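Local coordinates for nitrophorin Cim l NP (Cimex lectularius, PDB 2IMQ), which carries nitric oxide on a cysteine-ligated heme in bed bug saliva and releases it into the victim during feeding, which widens the blood vessels, at residues Gly72-Lys77 with Cys90-Leu95; Ala5-His10 with Thr36-Ala41. All blocks are in the same frame, centred on the assembly; numbering follows the deposited sequence.

Interaction 1 (Gly72-Lys77 with Cys90-Leu95); sequences GYTKLK and CLEKHL. With HEM (protoporphyrin IX containing Fe), chain B.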
loop_
_atom_site.group_PDB
_atom_site.type_symbol
_atom_site.label_atom_id
_atom_site.label_comp_id
_atom_site.label_asym_id
_atom_site.label_seq_id
_atom_site.Cartn_x
_atom_site.Cartn_y
_atom_site.Cartn_z
ATOM N N GLY A 72 6.475 -19.461 8.701
ATOM C CA GLY A 72 5.236 -19.744 9.381
ATOM C C GLY A 72 4.029 -19.002 8.898
ATOM O O GLY A 72 2.986 -19.027 9.552
ATOM N N TYR A 73 4.130 -18.367 7.739
ATOM C CA TYR A 73 2.980 -17.652 7.199
ATOM C C TYR A 73 2.053 -18.473 6.329
ATOM O O TYR A 73 2.486 -19.364 5.593
ATOM C CB TYR A 73 3.456 -16.465 6.344
ATOM C CG TYR A 73 4.176 -15.404 7.133
ATOM C CD1 TYR A 73 5.539 -15.408 7.245
ATOM C CD2 TYR A 73 3.475 -14.412 7.817
ATOM C CE1 TYR A 73 6.190 -14.476 7.987
ATOM C CE2 TYR A 73 4.123 -13.500 8.619
ATOM C CZ TYR A 73 5.489 -13.492 8.672
ATOM O OH TYR A 73 6.185 -12.580 9.418
ATOM N N THR A 74 0.777 -18.129 6.399
ATOM C CA THR A 74 -0.228 -18.617 5.529
ATOM C C THR A 74 -0.651 -17.437 4.614
ATOM O O THR A 74 -0.939 -16.379 5.112
ATOM C CB THR A 74 -1.428 -19.074 6.410
ATOM O OG1 THR A 74 -1.078 -20.272 7.133
ATOM C CG2 THR A 74 -2.613 -19.461 5.579
ATOM N N LYS A 75 -0.790 -17.685 3.321
ATOM C CA LYS A 75 -1.341 -16.675 2.389
ATOM C C LYS A 75 -2.868 -16.708 2.531
ATOM O O LYS A 75 -3.503 -17.728 2.200
ATOM C CB LYS A 75 -0.938 -16.955 0.954
ATOM C CG LYS A 75 -1.635 -16.012 -0.030
ATOM C CD LYS A 75 -1.254 -16.303 -1.437
ATOM C CE LYS A 75 -1.944 -17.527 -1.965
ATOM N NZ LYS A 75 -1.444 -17.819 -3.310
ATOM N N LEU A 76 -3.453 -15.669 3.120
ATOM C CA LEU A 76 -4.901 -15.560 3.248
ATOM C C LEU A 76 -5.549 -15.360 1.901
ATOM O O LEU A 76 -6.577 -15.945 1.586
ATOM C CB LEU A 76 -5.282 -14.468 4.228
ATOM C CG LEU A 76 -4.848 -14.689 5.659
ATOM C CD1 LEU A 76 -5.376 -13.635 6.582
ATOM C CD2 LEU A 76 -5.262 -16.085 6.154
ATOM N N LYS A 77 -4.978 -14.478 1.085
ATOM C CA LYS A 77 -5.519 -14.224 -0.232
ATOM C C LYS A 77 -4.496 -13.480 -1.106
ATOM O O LYS A 77 -3.757 -12.618 -0.630
ATOM C CB LYS A 77 -6.771 -13.335 -0.129
ATOM C CG LYS A 77 -7.585 -13.239 -1.417
ATOM C CD LYS A 77 -8.300 -14.560 -1.757
ATOM C CE LYS A 77 -9.107 -14.458 -3.090
ATOM N NZ LYS A 77 -8.469 -13.828 -4.293
ATOM N N CYS A 90 -0.649 -14.124 6.917
ATOM C CA CYS A 90 -0.726 -14.056 8.351
ATOM C C CYS A 90 -0.052 -15.276 8.927
ATOM O O CYS A 90 -0.117 -16.334 8.325
ATOM C CB CYS A 90 -2.185 -14.002 8.797
ATOM S SG CYS A 90 -2.516 -13.850 10.607
ATOM N N LEU A 91 0.602 -15.123 10.061
ATOM C CA LEU A 91 1.191 -16.319 10.718
ATOM C C LEU A 91 0.092 -17.324 10.981
ATOM O O LEU A 91 -0.964 -16.986 11.527
ATOM C CB LEU A 91 1.928 -15.941 11.986
ATOM C CG LEU A 91 3.268 -15.201 11.844
ATOM C CD1 LEU A 91 3.771 -14.786 13.172
ATOM C CD2 LEU A 91 4.295 -15.977 11.076
ATOM N N GLU A 92 0.342 -18.556 10.551
ATOM C CA GLU A 92 -0.627 -19.627 10.700
ATOM C C GLU A 92 -1.097 -19.810 12.152
ATOM O O GLU A 92 -2.243 -20.136 12.385
ATOM C CB GLU A 92 0.002 -20.919 10.174
ATOM C CG GLU A 92 -0.768 -22.184 10.485
ATOM C CD GLU A 92 -2.165 -22.179 9.928
ATOM O OE1 GLU A 92 -2.362 -21.566 8.848
ATOM O OE2 GLU A 92 -3.052 -22.781 10.582
ATOM N N LYS A 93 -0.232 -19.555 13.114
ATOM C CA LYS A 93 -0.602 -19.735 14.527
ATOM C C LYS A 93 -1.772 -18.850 15.010
ATOM O O LYS A 93 -2.383 -19.132 16.013
ATOM C CB LYS A 93 0.621 -19.563 15.421
ATOM C CG LYS A 93 1.123 -18.163 15.497
ATOM C CD LYS A 93 2.085 -17.981 16.636
ATOM C CE LYS A 93 2.832 -16.680 16.498
ATOM N NZ LYS A 93 4.054 -16.661 17.328
ATOM N N HIS A 94 -2.125 -17.791 14.278
ATOM C CA HIS A 94 -3.201 -16.908 14.716
ATOM C C HIS A 94 -4.572 -17.310 14.165
ATOM O O HIS A 94 -5.596 -16.742 14.552
ATOM C CB HIS A 94 -2.873 -15.490 14.262
ATOM C CG HIS A 94 -1.616 -14.950 14.851
ATOM N ND1 HIS A 94 -1.307 -15.046 16.192
ATOM C CD2 HIS A 94 -0.609 -14.250 14.286
ATOM C CE1 HIS A 94 -0.163 -14.434 16.425
ATOM N NE2 HIS A 94 0.271 -13.926 15.283
ATOM N N LEU A 95 -4.594 -18.236 13.227
ATOM C CA LEU A 95 -5.781 -18.495 12.437
ATOM C C LEU A 95 -6.726 -19.496 13.114
ATOM O O LEU A 95 -6.301 -20.570 13.535
ATOM C CB LEU A 95 -5.423 -19.003 11.057
ATOM C CG LEU A 95 -4.486 -18.071 10.264
ATOM C CD1 LEU A 95 -4.326 -18.644 8.889
ATOM C CD2 LEU A 95 -4.956 -16.592 10.178
HETATM C CHA HEM B . 1.121 -13.269 -7.597
HETATM C CHB HEM B . 3.945 -9.680 -5.970
HETATM C CHC HEM B . 4.747 -8.271 -10.503
HETATM C CHD HEM B . 1.735 -11.578 -12.154
HETATM C C1A HEM B . 1.826 -12.464 -6.749
HETATM C C2A HEM B . 1.912 -12.589 -5.314
HETATM C C3A HEM B . 2.678 -11.554 -4.881
HETATM C C4A HEM B . 3.110 -10.792 -6.017
HETATM C CMA HEM B . 3.075 -11.285 -3.441
HETATM C CAA HEM B . 1.272 -13.676 -4.420
HETATM C CBA HEM B . 2.415 -14.712 -4.240
HETATM C CGA HEM B . 1.949 -15.922 -3.444
HETATM O O1A HEM B . 1.289 -16.785 -4.020
HETATM O O2A HEM B . 2.295 -16.055 -2.244
HETATM C C1B HEM B . 4.410 -9.012 -7.060
HETATM C C2B HEM B . 5.325 -7.898 -7.018
HETATM C C3B HEM B . 5.562 -7.500 -8.263
HETATM C C4B HEM B . 4.811 -8.362 -9.138
HETATM C CMB HEM B . 5.798 -7.438 -5.685
HETATM C CAB HEM B . 6.434 -6.358 -8.760
HETATM C CBB HEM B . 7.414 -5.851 -8.000
HETATM C C1C HEM B . 4.055 -9.040 -11.394
HETATM C C2C HEM B . 3.981 -8.869 -12.823
HETATM C C3C HEM B . 3.190 -9.840 -13.270
HETATM C C4C HEM B . 2.642 -10.545 -12.154
HETATM C CMC HEM B . 4.819 -7.914 -13.679
HETATM C CAC HEM B . 2.828 -10.114 -14.723
HETATM C CBC HEM B . 2.218 -9.207 -15.483
HETATM C C1D HEM B . 1.267 -12.288 -11.071
HETATM C C2D HEM B . 0.252 -13.309 -11.160
HETATM C C3D HEM B . 0.088 -13.849 -9.777
HETATM C C4D HEM B . 0.988 -13.096 -8.944
HETATM C CMD HEM B . -0.470 -13.785 -12.421
HETATM C CAD HEM B . -0.911 -14.960 -9.409
HETATM C CBD HEM B . -0.369 -16.234 -10.038
HETATM C CGD HEM B . -1.061 -17.433 -9.470
HETATM O O1D HEM B . -0.704 -18.570 -9.922
HETATM O O2D HEM B . -1.947 -17.232 -8.589
HETATM N NA HEM B . 2.579 -11.372 -7.169
HETATM N NB HEM B . 4.093 -9.258 -8.367
HETATM N NC HEM B . 3.208 -10.041 -11.024
HETATM N ND HEM B . 1.654 -12.181 -9.740
HETATM FE FE HEM B . 2.992 -10.806 -9.100
HETATM O O HOH W 1 2.848 -19.573 12.398
#

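Interaction 2 (Ala5-His10 with Thr36-Ala41); sequences AQLSVH and TPDVIA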
loop_
_atom_site.group_PDB
_atom_site.type_symbol
_atom_site.label_atom_id
_atom_site.label_comp_id
_atom_site.label_asym_id
_atom_site.label_seq_id
_atom_site.Cartn_x
_atom_site.Cartn_y
_atom_site.Cartn_z
ATOM N N ALA A 5 -1.898 -9.359 23.377
ATOM C CA ALA A 5 -2.240 -7.981 23.620
ATOM C C ALA A 5 -2.022 -7.175 22.334
ATOM O O ALA A 5 -2.788 -6.274 22.062
ATOM C CB ALA A 5 -1.390 -7.425 24.706
ATOM N N GLN A 6 -0.946 -7.469 21.605
ATOM C CA GLN A 6 -0.600 -6.715 20.390
ATOM C C GLN A 6 -0.197 -7.613 19.238
ATOM O O GLN A 6 0.225 -8.754 19.434
ATOM C CB GLN A 6 0.549 -5.744 20.662
ATOM C CG GLN A 6 0.275 -4.768 21.771
ATOM C CD GLN A 6 1.376 -3.746 21.962
ATOM O OE1 GLN A 6 2.521 -4.117 22.226
ATOM N NE2 GLN A 6 1.034 -2.445 21.835
ATOM N N LEU A 7 -0.290 -7.071 18.021
ATOM C CA LEU A 7 0.196 -7.737 16.867
ATOM C C LEU A 7 0.982 -6.728 16.048
ATOM O O LEU A 7 0.739 -5.498 16.127
ATOM C CB LEU A 7 -0.961 -8.330 16.048
ATOM C CG LEU A 7 -1.805 -9.427 16.713
ATOM C CD1 LEU A 7 -3.061 -9.699 15.968
ATOM C CD2 LEU A 7 -0.973 -10.677 16.865
ATOM N N SER A 8 1.891 -7.240 15.233
ATOM C CA SER A 8 2.628 -6.400 14.265
ATOM C C SER A 8 2.215 -6.676 12.831
ATOM O O SER A 8 1.868 -7.786 12.469
ATOM C CB SER A 8 4.117 -6.589 14.409
ATOM O OG SER A 8 4.478 -7.908 14.201
ATOM N N VAL A 9 2.203 -5.609 12.047
ATOM C CA VAL A 9 1.774 -5.651 10.669
ATOM C C VAL A 9 2.831 -4.933 9.876
ATOM O O VAL A 9 3.261 -3.842 10.270
ATOM C CB VAL A 9 0.409 -4.889 10.448
ATOM C CG1 VAL A 9 -0.021 -4.913 8.965
ATOM C CG2 VAL A 9 -0.639 -5.443 11.366
ATOM N N HIS A 10 3.291 -5.568 8.794
ATOM C CA HIS A 10 4.121 -4.905 7.768
ATOM C C HIS A 10 3.304 -4.779 6.511
ATOM O O HIS A 10 2.637 -5.730 6.107
ATOM C CB HIS A 10 5.385 -5.728 7.450
ATOM C CG HIS A 10 6.408 -5.731 8.546
ATOM N ND1 HIS A 10 7.706 -6.175 8.351
ATOM C CD2 HIS A 10 6.325 -5.341 9.843
ATOM C CE1 HIS A 10 8.364 -6.066 9.494
ATOM N NE2 HIS A 10 7.550 -5.581 10.418
ATOM N N THR A 36 9.578 -10.577 12.852
ATOM C CA THR A 36 8.647 -11.634 12.555
ATOM C C THR A 36 7.210 -11.098 12.669
ATOM O O THR A 36 6.478 -11.436 13.594
ATOM C CB THR A 36 8.866 -12.796 13.560
ATOM O OG1 THR A 36 8.930 -12.279 14.898
ATOM C CG2 THR A 36 10.213 -13.404 13.388
ATOM N N PRO A 37 6.771 -10.246 11.737
ATOM C CA PRO A 37 5.472 -9.637 11.906
ATOM C C PRO A 37 4.378 -10.637 11.814
ATOM O O PRO A 37 4.482 -11.642 11.119
ATOM C CB PRO A 37 5.386 -8.674 10.740
ATOM C CG PRO A 37 6.304 -9.196 9.733
ATOM C CD PRO A 37 7.454 -9.776 10.532
ATOM N N ASP A 38 3.268 -10.370 12.483
ATOM C CA ASP A 38 2.123 -11.264 12.439
ATOM C C ASP A 38 1.369 -11.284 11.132
ATOM O O ASP A 38 0.901 -12.329 10.691
ATOM C CB ASP A 38 1.204 -10.928 13.602
ATOM C CG ASP A 38 1.904 -11.045 14.914
ATOM O OD1 ASP A 38 2.271 -12.203 15.288
ATOM O OD2 ASP A 38 2.224 -10.033 15.582
ATOM N N VAL A 39 1.269 -10.108 10.495
ATOM C CA VAL A 39 0.543 -9.948 9.244
ATOM C C VAL A 39 1.434 -9.184 8.266
ATOM O O VAL A 39 2.125 -8.243 8.669
ATOM C CB VAL A 39 -0.769 -9.142 9.480
ATOM C CG1 VAL A 39 -1.464 -8.903 8.172
ATOM C CG2 VAL A 39 -1.585 -9.882 10.528
ATOM N N ILE A 40 1.426 -9.632 7.027
ATOM C CA ILE A 40 2.124 -8.895 5.952
ATOM C C ILE A 40 1.194 -8.696 4.784
ATOM O O ILE A 40 0.504 -9.631 4.347
ATOM C CB ILE A 40 3.343 -9.721 5.446
ATOM C CG1 ILE A 40 4.378 -9.967 6.544
ATOM C CG2 ILE A 40 4.027 -9.025 4.317
ATOM C CD1 ILE A 40 5.475 -10.976 6.144
ATOM N N ALA A 41 1.132 -7.464 4.273
ATOM C CA ALA A 41 0.331 -7.172 3.105
ATOM C C ALA A 41 1.232 -6.551 2.031
ATOM O O ALA A 41 2.073 -5.704 2.364
ATOM C CB ALA A 41 -0.788 -6.256 3.432
#

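Interaction 1 (Gly72-Lys77 with Cys90-Leu95)
The open end of the antiparallel beta hairpin formed by strands 73-80 and 84-91 lies here, where Thr74 and Cys90 make a hydrogen-bonded pair and Tyr73 faces Leu91 in the non-hydrogen-bonded position beside it. Thr74 N gives a nearly straight bond to Cys90 O (2.8 Å), and Cys90 N returns one to Thr74 O. A third rung, Glu92 N to Gly72 O at 2.9 Å, carries the pairing past the last strand residue into the 3-10 turn 92-94. Gly72 ends helix 57-70 in a Schellman motif, and its carbonyl also receives a bond from a water that accepts from Lys93 N.

Leu91 lays its CD2 methyl over the centre of the Tyr73 ring, a CH-pi contact 3.5 Å from the centroid and 13° off the normal. On the hairpin's other face Thr74 OG1 donates to the anti lone pair of Glu92 OE1 (2.5 Å), a short bond at the protein surface. The glutamate reaches it because its chain leaves anti to the backbone N (chi1 169°) and then bends at chi2 (59°). Thr74 CG2, the other branch, rests on Leu95 CD1 at 3.8 Å. Leu95 CD1 also meets Leu76 CD2 (3.9 Å), the two leucines running past each other in opposite directions, while Leu76 CD1 touches Cys90 CB.

Lys75 points away from this cluster, and its NZ donates to O1A of a heme propionate at 3.0 Å, a pairing likely to be favoured by charge. Further along, Leu76 and Lys77 both face Val88 in a classic beta bulge. Strand 116-124 packs on Leu76, Cys90 and Leu95 through Phe122 and Ile124, whereas Tyr73 lies against Leu68 of helix 57-70 and Ile40 of strand 39-46.

Interaction 2 (Ala5-His10 with Thr36-Ala41)
Pro37 covers one face of the His10 ring, its CB-CG side leading, at the point where strand 39-46 of a beta-alpha-beta unit comes alongside strand 6-17, in the DNase I-like fold. The two side chains cross at about a right angle: Pro37 CG sits over the middle of the imidazole, 3.6 Å from its centroid and 8° off the normal, and Pro37 CB approaches His10 CD2 at the same distance. With CG anti to its own carbonyl carbon, the histidine ring is carried over the proline, and a bond from ND1 to Leu29 O helps fix its rotation.

Val9 and Val39 lie side by side on the other face, pointing the same way, with Val9 CG2 4.2 Å from Val39 CB; Phe131 of strand 127-135 packs against both. Between these two faces the backbones form a parallel ladder: Val39 N bonds to Ser8 O, His10 N to Val39 O (2.9 Å), and Ala41 N to His10 O.

Ahead of the ladder, where residues 36-38 have not yet entered the strand, side chains join in the bonding. Ser8 OG, turned between its backbone N and carbonyl carbon (chi1 59°), accepts from Asp38 N at 3.2 Å, and the same N-H makes a weak second bond to Ser8 O. Leu7 crosses the aspartate at about a right angle and sets CD2 3.5 Å from Asp38 CG, so one side of the carboxylate meets a methyl. Its two oxygens have separate tasks: OD1 is hydrogen-bonded to His94, while OD2 accepts the backbone N-H of Ser8 through its anti lone pair, at 2.8 Å and with an angle of 170° at the hydrogen.

From the N terminus, interaction 2 comes first: strand 6-17 leaves it, the chain passes through helix 26-29, and residues 36-41 return beside 5-10 to close a parallel crossover. The rest of strand 39-46 and helix 57-70 follow before interaction 1 closes the shorter hairpin loop, so the two contacts are in series and neither encloses the other. They share one mixed sheet, in which strand 84-91 lies next to strand 39-46. Their centres are about 11 Å apart and they touch directly: Tyr73 OH is hydrogen-bonded to Pro37 O, with a second polar tie and apolar packing alongside. The hairpin edge beside the heme is thereby tied to the sheet's central strands.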